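Local coordinates for bilirubin-inducible fluorescent protein UnaG (Anguilla japonica, PDB 4I3C), which binds unconjugated bilirubin with high affinity inside its beta barrel and, once loaded, fluoresces green on excitation, whereas the apoprotein is dark, at residues T40-Q45 with T52-Q57; W9-S14 with A130-R135; G18-A23 with G126-V131. The protein carries 1 engineered substitution. All coordinates share one frame; numbering follows the deposited sequence.

Contact 1. Residues T40-Q45 with T52-Q57; sequences TLYISQ and TVKIEQ. Engineered in segment 52-57: Q57 (natural residue Asn). With BLR (3-[5-[(Z)-(4-ethenyl-3-methyl-5-oxidanylidene-pyrrol-2-ylidene)methyl]-2-[[5-[(Z)-(3-ethenyl-4-methyl-5-oxidanylidene-pyrrol-2-ylidene)methyl]-3-(3-hydroxy-3-oxopropyl)-4-methyl-1H-pyrrol-2-yl]methyl]-4-methyl-1H-pyrrol-3-yl]propanoic acid), chain C.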
loop_
_atom_site.group_PDB
_atom_site.type_symbol
_atom_site.label_atom_id
_atom_site.label_comp_id
_atom_site.label_asym_id
_atom_site.label_seq_id
_atom_site.Cartn_x
_atom_site.Cartn_y
_atom_site.Cartn_z
ATOM N N THR A 40 -9.206 5.508 1.802
ATOM C CA THR A 40 -9.947 4.844 2.851
ATOM C C THR A 40 -9.929 3.355 2.556
ATOM O O THR A 40 -10.616 2.883 1.645
ATOM C CB THR A 40 -11.390 5.343 2.879
ATOM O OG1 THR A 40 -11.405 6.751 3.136
ATOM C CG2 THR A 40 -12.191 4.620 3.948
ATOM N N LEU A 41 -9.137 2.618 3.326
ATOM C CA LEU A 41 -8.964 1.194 3.093
ATOM C C LEU A 41 -10.141 0.416 3.666
ATOM O O LEU A 41 -10.892 0.919 4.498
ATOM C CB LEU A 41 -7.685 0.685 3.760
ATOM C CG LEU A 41 -6.451 1.587 3.811
ATOM C CD1 LEU A 41 -5.496 1.051 4.863
ATOM C CD2 LEU A 41 -5.775 1.663 2.455
ATOM N N TYR A 42 -10.275 -0.823 3.220
ATOM C CA TYR A 42 -11.237 -1.755 3.779
ATOM C C TYR A 42 -10.560 -3.102 3.706
ATOM O O TYR A 42 -10.593 -3.767 2.667
ATOM C CB TYR A 42 -12.533 -1.774 2.973
ATOM C CG TYR A 42 -13.199 -0.427 2.822
ATOM C CD1 TYR A 42 -14.203 -0.027 3.689
ATOM C CD2 TYR A 42 -12.827 0.441 1.810
ATOM C CE1 TYR A 42 -14.818 1.198 3.552
ATOM C CE2 TYR A 42 -13.437 1.669 1.666
ATOM C CZ TYR A 42 -14.432 2.044 2.537
ATOM O OH TYR A 42 -15.043 3.270 2.399
ATOM N N ILE A 43 -9.928 -3.494 4.804
ATOM C CA ILE A 43 -9.100 -4.688 4.807
ATOM C C ILE A 43 -9.766 -5.834 5.565
ATOM O O ILE A 43 -10.412 -5.629 6.590
ATOM C CB ILE A 43 -7.676 -4.415 5.369
ATOM C CG1 ILE A 43 -7.685 -3.382 6.492
ATOM C CG2 ILE A 43 -6.775 -3.858 4.298
ATOM C CD1 ILE A 43 -6.298 -2.765 6.708
ATOM N N SER A 44 -9.618 -7.037 5.019
ATOM C CA SER A 44 -10.130 -8.258 5.624
ATOM C C SER A 44 -9.398 -9.439 4.982
ATOM O O SER A 44 -8.568 -9.250 4.095
ATOM C CB SER A 44 -11.647 -8.377 5.441
ATOM O OG SER A 44 -12.063 -7.987 4.142
ATOM N N GLN A 45 -9.699 -10.655 5.424
ATOM C CA GLN A 45 -8.956 -11.816 4.954
ATOM C C GLN A 45 -9.686 -13.119 5.240
ATOM O O GLN A 45 -10.706 -13.130 5.928
ATOM C CB GLN A 45 -7.583 -11.843 5.619
ATOM C CG GLN A 45 -7.617 -12.191 7.104
ATOM C CD GLN A 45 -7.524 -13.685 7.364
ATOM O OE1 GLN A 45 -7.522 -14.490 6.434
ATOM N NE2 GLN A 45 -7.437 -14.061 8.633
ATOM N N THR A 52 -7.897 -10.043 1.517
ATOM C CA THR A 52 -8.664 -9.231 0.583
ATOM C C THR A 52 -8.782 -7.791 1.077
ATOM O O THR A 52 -9.343 -7.531 2.140
ATOM C CB THR A 52 -10.071 -9.803 0.423
ATOM O OG1 THR A 52 -10.033 -10.912 -0.483
ATOM C CG2 THR A 52 -11.022 -8.740 -0.106
ATOM N N VAL A 53 -8.278 -6.856 0.283
ATOM C CA VAL A 53 -8.189 -5.467 0.706
ATOM C C VAL A 53 -8.887 -4.567 -0.306
ATOM O O VAL A 53 -9.010 -4.928 -1.473
ATOM C CB VAL A 53 -6.718 -5.058 0.798
ATOM C CG1 VAL A 53 -6.583 -3.580 1.140
ATOM C CG2 VAL A 53 -5.985 -5.968 1.792
ATOM N N LYS A 54 -9.367 -3.409 0.137
ATOM C CA LYS A 54 -9.939 -2.445 -0.796
ATOM C C LYS A 54 -9.492 -1.019 -0.510
ATOM O O LYS A 54 -9.090 -0.702 0.608
ATOM C CB LYS A 54 -11.456 -2.496 -0.745
ATOM C CG LYS A 54 -12.114 -1.571 -1.735
ATOM C CD LYS A 54 -13.589 -1.855 -1.846
ATOM C CE LYS A 54 -14.383 -1.048 -0.838
ATOM N NZ LYS A 54 -15.582 -0.445 -1.471
ATOM N N ILE A 55 -9.583 -0.161 -1.525
ATOM C CA ILE A 55 -9.155 1.227 -1.403
ATOM C C ILE A 55 -10.077 2.205 -2.138
ATOM O O ILE A 55 -10.104 2.238 -3.370
ATOM C CB ILE A 55 -7.727 1.417 -1.973
ATOM C CG1 ILE A 55 -6.789 0.319 -1.468
ATOM C CG2 ILE A 55 -7.178 2.790 -1.611
ATOM C CD1 ILE A 55 -6.213 -0.521 -2.579
ATOM N N GLU A 56 -10.834 2.988 -1.374
ATOM C CA GLU A 56 -11.496 4.182 -1.898
ATOM C C GLU A 56 -10.606 5.411 -1.693
ATOM O O GLU A 56 -10.682 6.060 -0.652
ATOM C CB GLU A 56 -12.819 4.426 -1.176
ATOM C CG GLU A 56 -13.961 3.517 -1.577
ATOM C CD GLU A 56 -15.316 4.172 -1.362
ATOM O OE1 GLU A 56 -15.355 5.389 -1.078
ATOM O OE2 GLU A 56 -16.343 3.473 -1.482
ATOM N N GLN A 57 -9.802 5.761 -2.694
ATOM C CA GLN A 57 -8.818 6.832 -2.536
ATOM C C GLN A 57 -9.521 8.178 -2.367
ATOM O O GLN A 57 -9.663 8.680 -1.249
ATOM C CB GLN A 57 -7.851 6.882 -3.728
ATOM C CG GLN A 57 -6.383 6.867 -3.345
ATOM C CD GLN A 57 -5.747 5.516 -3.551
ATOM O OE1 GLN A 57 -5.196 4.933 -2.624
ATOM N NE2 GLN A 57 -5.816 5.011 -4.771
HETATM C CHA BLR C . -3.156 2.859 -2.074
HETATM N NA BLR C . -2.823 0.543 -1.146
HETATM C C1A BLR C . -3.136 1.374 -2.170
HETATM C C2A BLR C . -3.398 0.607 -3.293
HETATM C C3A BLR C . -3.246 -0.712 -2.919
HETATM C C4A BLR C . -2.894 -0.738 -1.583
HETATM C CMA BLR C . -3.434 -1.920 -3.774
HETATM C CAA BLR C . -3.785 1.129 -4.643
HETATM C CBA BLR C . -2.747 2.089 -5.120
HETATM C CGA BLR C . -2.711 2.236 -6.602
HETATM O O1A BLR C . -3.674 2.772 -7.219
HETATM O O2A BLR C . -1.701 1.838 -7.238
HETATM C CHB BLR C . -2.631 -1.971 -0.779
HETATM N NB BLR C . -2.822 -0.857 1.485
HETATM C C1B BLR C . -2.748 -2.003 0.586
HETATM C C2B BLR C . -2.801 -3.124 1.349
HETATM C C3B BLR C . -2.906 -2.916 2.557
HETATM C C4B BLR C . -2.942 -1.451 2.954
HETATM C CMB BLR C . -2.755 -4.497 0.776
HETATM O OB BLR C . -3.031 -0.902 4.043
HETATM C CAB BLR C . -2.991 -4.006 3.565
HETATM C CBB BLR C . -1.850 -4.564 4.053
HETATM N NC BLR C . -3.012 6.890 -5.090
HETATM C C1C BLR C . -3.795 7.706 -6.213
HETATM C C2C BLR C . -2.670 7.748 -7.231
HETATM C C3C BLR C . -1.635 7.188 -6.877
HETATM C C4C BLR C . -1.686 6.643 -5.639
HETATM C CMC BLR C . -2.816 8.401 -8.547
HETATM O OC BLR C . -4.933 8.142 -6.248
HETATM C CAC BLR C . -0.422 7.121 -7.731
HETATM C CBC BLR C . 0.265 8.265 -7.982
HETATM C CHD BLR C . -0.674 5.978 -5.014
HETATM N ND BLR C . -2.245 4.573 -3.645
HETATM C C1D BLR C . -1.005 4.913 -4.031
HETATM C C2D BLR C . -0.016 4.045 -3.300
HETATM C C3D BLR C . -0.706 3.222 -2.512
HETATM C C4D BLR C . -2.124 3.505 -2.682
HETATM C CMD BLR C . 1.461 4.102 -3.426
HETATM C CAD BLR C . -0.127 2.190 -1.601
HETATM C CBD BLR C . 0.565 2.837 -0.449
HETATM C CGD BLR C . -0.376 2.962 0.703
HETATM O O1D BLR C . -1.207 3.910 0.737
HETATM O O2D BLR C . -0.351 2.126 1.643
#

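Contact 2. Residues W9-S14 with A130-R135; sequences WKIADS and AVRSYR. With BLR (3-[5-[(Z)-(4-ethenyl-3-methyl-5-oxidanylidene-pyrrol-2-ylidene)methyl]-2-[[5-[(Z)-(3-ethenyl-4-methyl-5-oxidanylidene-pyrrol-2-ylidene)methyl]-3-(3-hydroxy-3-oxopropyl)-4-methyl-1H-pyrrol-2-yl]methyl]-4-methyl-1H-pyrrol-3-yl]propanoic acid), chain C.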
loop_
_atom_site.group_PDB
_atom_site.type_symbol
_atom_site.label_atom_id
_atom_site.label_comp_id
_atom_site.label_asym_id
_atom_site.label_seq_id
_atom_site.Cartn_x
_atom_site.Cartn_y
_atom_site.Cartn_z
ATOM N N TRP A 9 -10.118 1.739 7.689
ATOM C CA TRP A 9 -8.973 2.607 7.886
ATOM C C TRP A 9 -9.114 3.907 7.125
ATOM O O TRP A 9 -10.006 4.069 6.296
ATOM C CB TRP A 9 -7.707 1.880 7.457
ATOM C CG TRP A 9 -7.409 0.694 8.321
ATOM C CD1 TRP A 9 -7.823 -0.585 8.123
ATOM C CD2 TRP A 9 -6.649 0.688 9.531
ATOM N NE1 TRP A 9 -7.358 -1.396 9.130
ATOM C CE2 TRP A 9 -6.632 -0.637 10.006
ATOM C CE3 TRP A 9 -5.976 1.671 10.255
ATOM C CZ2 TRP A 9 -5.966 -1.000 11.172
ATOM C CZ3 TRP A 9 -5.320 1.307 11.409
ATOM C CH2 TRP A 9 -5.319 -0.015 11.856
ATOM N N LYS A 10 -8.208 4.829 7.416
ATOM C CA LYS A 10 -8.307 6.188 6.927
ATOM C C LYS A 10 -6.964 6.873 7.074
ATOM O O LYS A 10 -6.304 6.735 8.097
ATOM C CB LYS A 10 -9.348 6.953 7.741
ATOM C CG LYS A 10 -10.786 6.558 7.461
ATOM C CD LYS A 10 -11.738 7.356 8.319
ATOM C CE LYS A 10 -11.719 8.835 7.962
ATOM N NZ LYS A 10 -12.230 9.121 6.591
ATOM N N ILE A 11 -6.565 7.619 6.052
ATOM C CA ILE A 11 -5.301 8.331 6.104
ATOM C C ILE A 11 -5.256 9.214 7.339
ATOM O O ILE A 11 -6.291 9.643 7.849
ATOM C CB ILE A 11 -5.099 9.220 4.875
ATOM C CG1 ILE A 11 -3.615 9.539 4.682
ATOM C CG2 ILE A 11 -5.891 10.504 5.021
ATOM C CD1 ILE A 11 -2.749 8.317 4.428
ATOM N N ALA A 12 -4.046 9.491 7.808
ATOM C CA ALA A 12 -3.848 10.371 8.948
ATOM C C ALA A 12 -2.635 11.257 8.714
ATOM O O ALA A 12 -2.711 12.473 8.894
ATOM C CB ALA A 12 -3.690 9.560 10.230
ATOM N N ASP A 13 -1.523 10.654 8.303
ATOM C CA ASP A 13 -0.318 11.434 8.019
ATOM C C ASP A 13 0.592 10.759 6.994
ATOM O O ASP A 13 0.771 9.544 7.016
ATOM C CB ASP A 13 0.459 11.683 9.311
ATOM C CG ASP A 13 0.899 13.128 9.461
ATOM O OD1 ASP A 13 1.038 13.821 8.434
ATOM O OD2 ASP A 13 1.106 13.568 10.612
ATOM N N SER A 14 1.176 11.565 6.108
ATOM C CA SER A 14 2.049 11.067 5.048
ATOM C C SER A 14 3.291 11.945 4.924
ATOM O O SER A 14 3.284 13.110 5.324
ATOM C CB SER A 14 1.302 11.029 3.706
ATOM O OG SER A 14 2.204 10.869 2.622
ATOM N N ALA A 130 9.511 6.610 2.171
ATOM C CA ALA A 130 8.290 7.361 2.374
ATOM C C ALA A 130 7.622 6.784 3.610
ATOM O O ALA A 130 7.989 5.696 4.065
ATOM C CB ALA A 130 7.389 7.191 1.157
ATOM N N VAL A 131 6.644 7.501 4.155
ATOM C CA VAL A 131 5.879 6.972 5.279
ATOM C C VAL A 131 4.454 7.507 5.280
ATOM O O VAL A 131 4.231 8.698 5.049
ATOM C CB VAL A 131 6.548 7.317 6.626
ATOM C CG1 VAL A 131 5.757 8.398 7.364
ATOM C CG2 VAL A 131 6.678 6.072 7.481
ATOM N N ARG A 132 3.492 6.622 5.523
ATOM C CA ARG A 132 2.137 7.062 5.799
ATOM C C ARG A 132 1.555 6.336 7.006
ATOM O O ARG A 132 2.018 5.261 7.396
ATOM C CB ARG A 132 1.226 6.877 4.588
ATOM C CG ARG A 132 1.863 6.183 3.398
ATOM C CD ARG A 132 0.827 5.992 2.310
ATOM N NE ARG A 132 0.198 7.259 1.938
ATOM C CZ ARG A 132 -0.683 7.397 0.954
ATOM N NH1 ARG A 132 -1.040 6.351 0.230
ATOM N NH2 ARG A 132 -1.205 8.583 0.685
ATOM N N SER A 133 0.505 6.929 7.559
ATOM C CA SER A 133 -0.050 6.514 8.831
ATOM C C SER A 133 -1.560 6.608 8.735
ATOM O O SER A 133 -2.094 7.669 8.401
ATOM C CB SER A 133 0.451 7.443 9.934
ATOM O OG SER A 133 -0.030 8.764 9.739
ATOM N N TYR A 134 -2.243 5.502 9.022
ATOM C CA TYR A 134 -3.698 5.468 8.943
ATOM C C TYR A 134 -4.287 5.195 10.310
ATOM O O TYR A 134 -3.667 4.551 11.152
ATOM C CB TYR A 134 -4.174 4.362 8.001
ATOM C CG TYR A 134 -3.812 4.544 6.547
ATOM C CD1 TYR A 134 -4.796 4.609 5.572
ATOM C CD2 TYR A 134 -2.490 4.639 6.146
ATOM C CE1 TYR A 134 -4.469 4.763 4.242
ATOM C CE2 TYR A 134 -2.157 4.797 4.819
ATOM C CZ TYR A 134 -3.149 4.857 3.870
ATOM O OH TYR A 134 -2.820 5.016 2.541
ATOM N N ARG A 135 -5.497 5.689 10.523
ATOM C CA ARG A 135 -6.247 5.357 11.712
ATOM C C ARG A 135 -7.553 4.714 11.267
ATOM O O ARG A 135 -8.055 5.007 10.181
ATOM C CB ARG A 135 -6.536 6.618 12.523
ATOM C CG ARG A 135 -7.958 7.115 12.376
ATOM C CD ARG A 135 -8.375 7.981 13.541
ATOM N NE ARG A 135 -8.144 9.399 13.280
ATOM C CZ ARG A 135 -9.098 10.293 13.030
ATOM N NH1 ARG A 135 -10.378 9.942 13.011
ATOM N NH2 ARG A 135 -8.768 11.556 12.805
HETATM C CHA BLR C . -3.156 2.859 -2.074
HETATM N NA BLR C . -2.823 0.543 -1.146
HETATM C C1A BLR C . -3.136 1.374 -2.170
HETATM C C2A BLR C . -3.398 0.607 -3.293
HETATM C C3A BLR C . -3.246 -0.712 -2.919
HETATM C C4A BLR C . -2.894 -0.738 -1.583
HETATM C CMA BLR C . -3.434 -1.920 -3.774
HETATM C CAA BLR C . -3.785 1.129 -4.643
HETATM C CBA BLR C . -2.747 2.089 -5.120
HETATM C CGA BLR C . -2.711 2.236 -6.602
HETATM O O1A BLR C . -3.674 2.772 -7.219
HETATM O O2A BLR C . -1.701 1.838 -7.238
HETATM C CHB BLR C . -2.631 -1.971 -0.779
HETATM N NB BLR C . -2.822 -0.857 1.485
HETATM C C1B BLR C . -2.748 -2.003 0.586
HETATM C C2B BLR C . -2.801 -3.124 1.349
HETATM C C3B BLR C . -2.906 -2.916 2.557
HETATM C C4B BLR C . -2.942 -1.451 2.954
HETATM C CMB BLR C . -2.755 -4.497 0.776
HETATM O OB BLR C . -3.031 -0.902 4.043
HETATM C CAB BLR C . -2.991 -4.006 3.565
HETATM C CBB BLR C . -1.850 -4.564 4.053
HETATM N NC BLR C . -3.012 6.890 -5.090
HETATM C C1C BLR C . -3.795 7.706 -6.213
HETATM C C2C BLR C . -2.670 7.748 -7.231
HETATM C C3C BLR C . -1.635 7.188 -6.877
HETATM C C4C BLR C . -1.686 6.643 -5.639
HETATM C CMC BLR C . -2.816 8.401 -8.547
HETATM O OC BLR C . -4.933 8.142 -6.248
HETATM C CAC BLR C . -0.422 7.121 -7.731
HETATM C CBC BLR C . 0.265 8.265 -7.982
HETATM C CHD BLR C . -0.674 5.978 -5.014
HETATM N ND BLR C . -2.245 4.573 -3.645
HETATM C C1D BLR C . -1.005 4.913 -4.031
HETATM C C2D BLR C . -0.016 4.045 -3.300
HETATM C C3D BLR C . -0.706 3.222 -2.512
HETATM C C4D BLR C . -2.124 3.505 -2.682
HETATM C CMD BLR C . 1.461 4.102 -3.426
HETATM C CAD BLR C . -0.127 2.190 -1.601
HETATM C CBD BLR C . 0.565 2.837 -0.449
HETATM C CGD BLR C . -0.376 2.962 0.703
HETATM O O1D BLR C . -1.207 3.910 0.737
HETATM O O2D BLR C . -0.351 2.126 1.643
#

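Contact 3. Residues G18-A23 with G126-V131; sequences GEYLKA and GDVVAV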
loop_
_atom_site.group_PDB
_atom_site.type_symbol
_atom_site.label_atom_id
_atom_site.label_comp_id
_atom_site.label_asym_id
_atom_site.label_seq_id
_atom_site.Cartn_x
_atom_site.Cartn_y
_atom_site.Cartn_z
ATOM N N GLY A 18 5.300 11.677 -2.715
ATOM C CA GLY A 18 5.352 12.102 -4.105
ATOM C C GLY A 18 6.702 11.783 -4.728
ATOM O O GLY A 18 6.808 11.330 -5.873
ATOM N N GLU A 19 7.746 12.009 -3.944
ATOM C CA GLU A 19 9.114 11.726 -4.354
ATOM C C GLU A 19 9.367 10.233 -4.500
ATOM O O GLU A 19 10.080 9.800 -5.398
ATOM C CB GLU A 19 10.066 12.349 -3.339
ATOM C CG GLU A 19 9.774 13.819 -3.106
ATOM C CD GLU A 19 9.148 14.089 -1.749
ATOM O OE1 GLU A 19 7.910 13.989 -1.652
ATOM O OE2 GLU A 19 9.890 14.390 -0.788
ATOM N N TYR A 20 8.781 9.452 -3.604
ATOM C CA TYR A 20 8.719 8.014 -3.778
ATOM C C TYR A 20 8.081 7.705 -5.126
ATOM O O TYR A 20 8.647 6.985 -5.951
ATOM C CB TYR A 20 7.899 7.386 -2.657
ATOM C CG TYR A 20 7.610 5.921 -2.870
ATOM C CD1 TYR A 20 8.543 4.953 -2.535
ATOM C CD2 TYR A 20 6.404 5.507 -3.406
ATOM C CE1 TYR A 20 8.283 3.615 -2.728
ATOM C CE2 TYR A 20 6.135 4.178 -3.602
ATOM C CZ TYR A 20 7.077 3.230 -3.258
ATOM O OH TYR A 20 6.819 1.890 -3.453
ATOM N N LEU A 21 6.900 8.274 -5.341
ATOM C CA LEU A 21 6.150 8.095 -6.577
ATOM C C LEU A 21 7.016 8.418 -7.792
ATOM O O LEU A 21 6.880 7.799 -8.846
ATOM C CB LEU A 21 4.898 8.978 -6.546
ATOM C CG LEU A 21 3.782 8.475 -5.622
ATOM C CD1 LEU A 21 2.917 9.608 -5.069
ATOM C CD2 LEU A 21 2.910 7.488 -6.363
ATOM N N LYS A 22 7.916 9.382 -7.632
ATOM C CA LYS A 22 8.871 9.740 -8.684
ATOM C C LYS A 22 9.930 8.652 -8.858
ATOM O O LYS A 22 10.303 8.309 -9.976
ATOM C CB LYS A 22 9.538 11.085 -8.356
ATOM C CG LYS A 22 11.029 11.023 -8.031
ATOM C CD LYS A 22 11.434 12.197 -7.145
ATOM C CE LYS A 22 12.783 12.778 -7.531
ATOM N NZ LYS A 22 12.687 13.612 -8.761
ATOM N N ALA A 23 10.399 8.102 -7.742
ATOM C CA ALA A 23 11.424 7.062 -7.763
ATOM C C ALA A 23 10.916 5.885 -8.581
ATOM O O ALA A 23 11.694 5.114 -9.141
ATOM C CB ALA A 23 11.754 6.615 -6.345
ATOM N N GLY A 126 14.801 2.358 -3.291
ATOM C CA GLY A 126 16.159 2.866 -3.270
ATOM C C GLY A 126 16.474 3.658 -2.016
ATOM O O GLY A 126 16.135 3.245 -0.903
ATOM N N ASP A 127 17.129 4.802 -2.202
ATOM C CA ASP A 127 17.469 5.698 -1.103
ATOM C C ASP A 127 16.230 6.428 -0.614
ATOM O O ASP A 127 16.228 7.036 0.458
ATOM C CB ASP A 127 18.502 6.725 -1.564
ATOM C CG ASP A 127 19.874 6.121 -1.775
ATOM O OD1 ASP A 127 19.959 4.895 -1.991
ATOM O OD2 ASP A 127 20.868 6.877 -1.721
ATOM N N VAL A 128 15.177 6.373 -1.420
ATOM C CA VAL A 128 13.938 7.059 -1.098
ATOM C C VAL A 128 13.083 6.232 -0.156
ATOM O O VAL A 128 12.750 5.086 -0.444
ATOM C CB VAL A 128 13.129 7.368 -2.362
ATOM C CG1 VAL A 128 11.653 7.465 -2.038
ATOM C CG2 VAL A 128 13.637 8.650 -3.005
ATOM N N VAL A 129 12.726 6.833 0.972
ATOM C CA VAL A 129 11.872 6.178 1.946
ATOM C C VAL A 129 10.730 7.115 2.318
ATOM O O VAL A 129 10.949 8.252 2.729
ATOM C CB VAL A 129 12.659 5.782 3.207
ATOM C CG1 VAL A 129 11.886 4.748 4.009
ATOM C CG2 VAL A 129 14.036 5.240 2.822
ATOM N N ALA A 130 9.511 6.610 2.171
ATOM C CA ALA A 130 8.290 7.361 2.374
ATOM C C ALA A 130 7.622 6.784 3.610
ATOM O O ALA A 130 7.989 5.696 4.065
ATOM C CB ALA A 130 7.389 7.191 1.157
ATOM N N VAL A 131 6.644 7.501 4.155
ATOM C CA VAL A 131 5.879 6.972 5.279
ATOM C C VAL A 131 4.454 7.507 5.280
ATOM O O VAL A 131 4.231 8.698 5.049
ATOM C CB VAL A 131 6.548 7.317 6.626
ATOM C CG1 VAL A 131 5.757 8.398 7.364
ATOM C CG2 VAL A 131 6.678 6.072 7.481
#

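Contact 1. Residues T40-Q45 with T52-Q57
Y42 turns its ring anti to its carbonyl carbon (chi1 -56°), while K54 starts anti to the backbone N (chi1 -177°) and bends at chi3 and chi4, laying its ammonium over the ring. K54 NZ sits 4.7 Å from the Y42 ring centroid and 25° off its normal, a cation-pi contact, and K54 CE reaches Y42 CD2 at 3.4 Å. E56 brings CG within 3.8 Å of Y42 CE2 and OE2 into a long salt bridge, 4.0 Å, with K54 NZ. With an alanine in place of Y42, the K54 ammonium would probably lose its aromatic platform and be freer to turn. Behind these side chains the antiparallel hairpin is laced by backbone bonds, among them T40 N to E56 O at 2.9 Å. Its other face lines the pocket: L41 CD1 comes 3.3 Å from bilirubin OB, and V53 CG2 lies 3.7 Å from the methyl CMB. At the strand end the engineered Q57 bends at chi2, its OE1 taking a weak hydrogen bond of 3.1 Å from bilirubin ND. One hairpin thus divides its chemistry, a charged and aromatic cluster on one face and an aliphatic wall for the pigment on the other.

Contact 2. Residues W9-S14 with A130-R135
W9 meets Y134 and R135 where the first and last strands of the fatty-acid-binding-protein barrel run antiparallel, a seam interrupted by a beta bulge. The benzo edge of the indole, through CZ3, faces Y134 O nearly in the ring plane at 3.6 Å, and W9 NE1 is hydrogen-bonded to F5 O. K10 O accepts a hydrogen bond from R135 N at 2.8 Å. I11 carries CG1 anti to its backbone N (chi1 -159°), and the bend at chi2 (62°) then sets CD1 over the Y134 ring, 3.8 Å from the centroid, as a CH-pi contact displaced toward the rim. The same methyl covers one face of the R132 guanidinium, so a single carbon packs against the two bilirubin-binding side chains of this strand, Y134 and R132. At A12 the register slips by one residue, and A12 N gives S133 O a weak bond. D13 N makes a straighter one to S133 O, 3.0 Å long at 159°. D13 O in turn is gripped by S133 OG at 2.9 Å and, weakly, by S133 N. S14 stands opposite R132, its OG bonded to D35, and its CA-H leans on V131 O. From that inward face R132 NH1 reaches one propionate of bilirubin over a modelled distance too short to weigh, while Y134 OH gives its proton to the same oxygen, O1D, at 2.7 Å.

Contact 3. Residues G18-A23 with G126-V131
Y20 and V128 carry most of this small interface, their side chains crossing at about a right angle. Apolar contact is all that joins the two segments, which exchange no hydrogen bond. V128 holds CG1 anti to its backbone N (chi1 154°), and this methyl presses on the helix backbone at Y20 CA, 3.5 Å away. It also lies 3.8 Å from Y20 CB and comes to the rim of the phenol ring near the ring plane. A second foothold is A130, whose CB meets Y20 CB at 3.9 Å, so the first carbon of the tyrosine side chain rests on two strand residues that point the same way. One turn further along, A23 aims CB at V128, its CB 4.3 Å from V128 CB, and M125 on the adjoining strand touches both Y20 and A23.

Polar interactions run within the helix or out to other strands. The helix is held by its own backbone bonds, such as K22 N to G18 O at 2.8 Å, and A130 pairs with L123 in the sheet. The Y20 hydroxyl passes beyond the contact to bond with Y110 and T108, tying the helix to the strand 106-115. L21, which points away from 126-131, touches bilirubin. The short segments approach to 7.8 Å between axes, at 136° between their directions. Followed after a short turn by helix 28-35, this short helix forms the helix-turn-helix lid typical of fatty-acid binding proteins, whose first helix rests here on the last strand.

In the fold
All three contacts reach one antiparallel barrel sheet, in which 50-56, 40-45, 7-15 and 128-135 follow one another as neighbours. Contact 1 joins a local hairpin, nested within the loops that contacts 2 and 3 close by bringing the chain's start to its end. Contacts 1 and 2, centres 14 Å apart, touch where W9 and Y134 pack on L41, and both reach bilirubin. Contacts 2 and 3 share A130 and V131, with centres 15 Å apart. Contacts 1 and 3 lie on opposite sides of the chain's centre, with centres about 23 Å apart. Contacts 1 and 2 thus line the pocket, while contact 3 fixes the first lid helix to the strand of R132 and Y134.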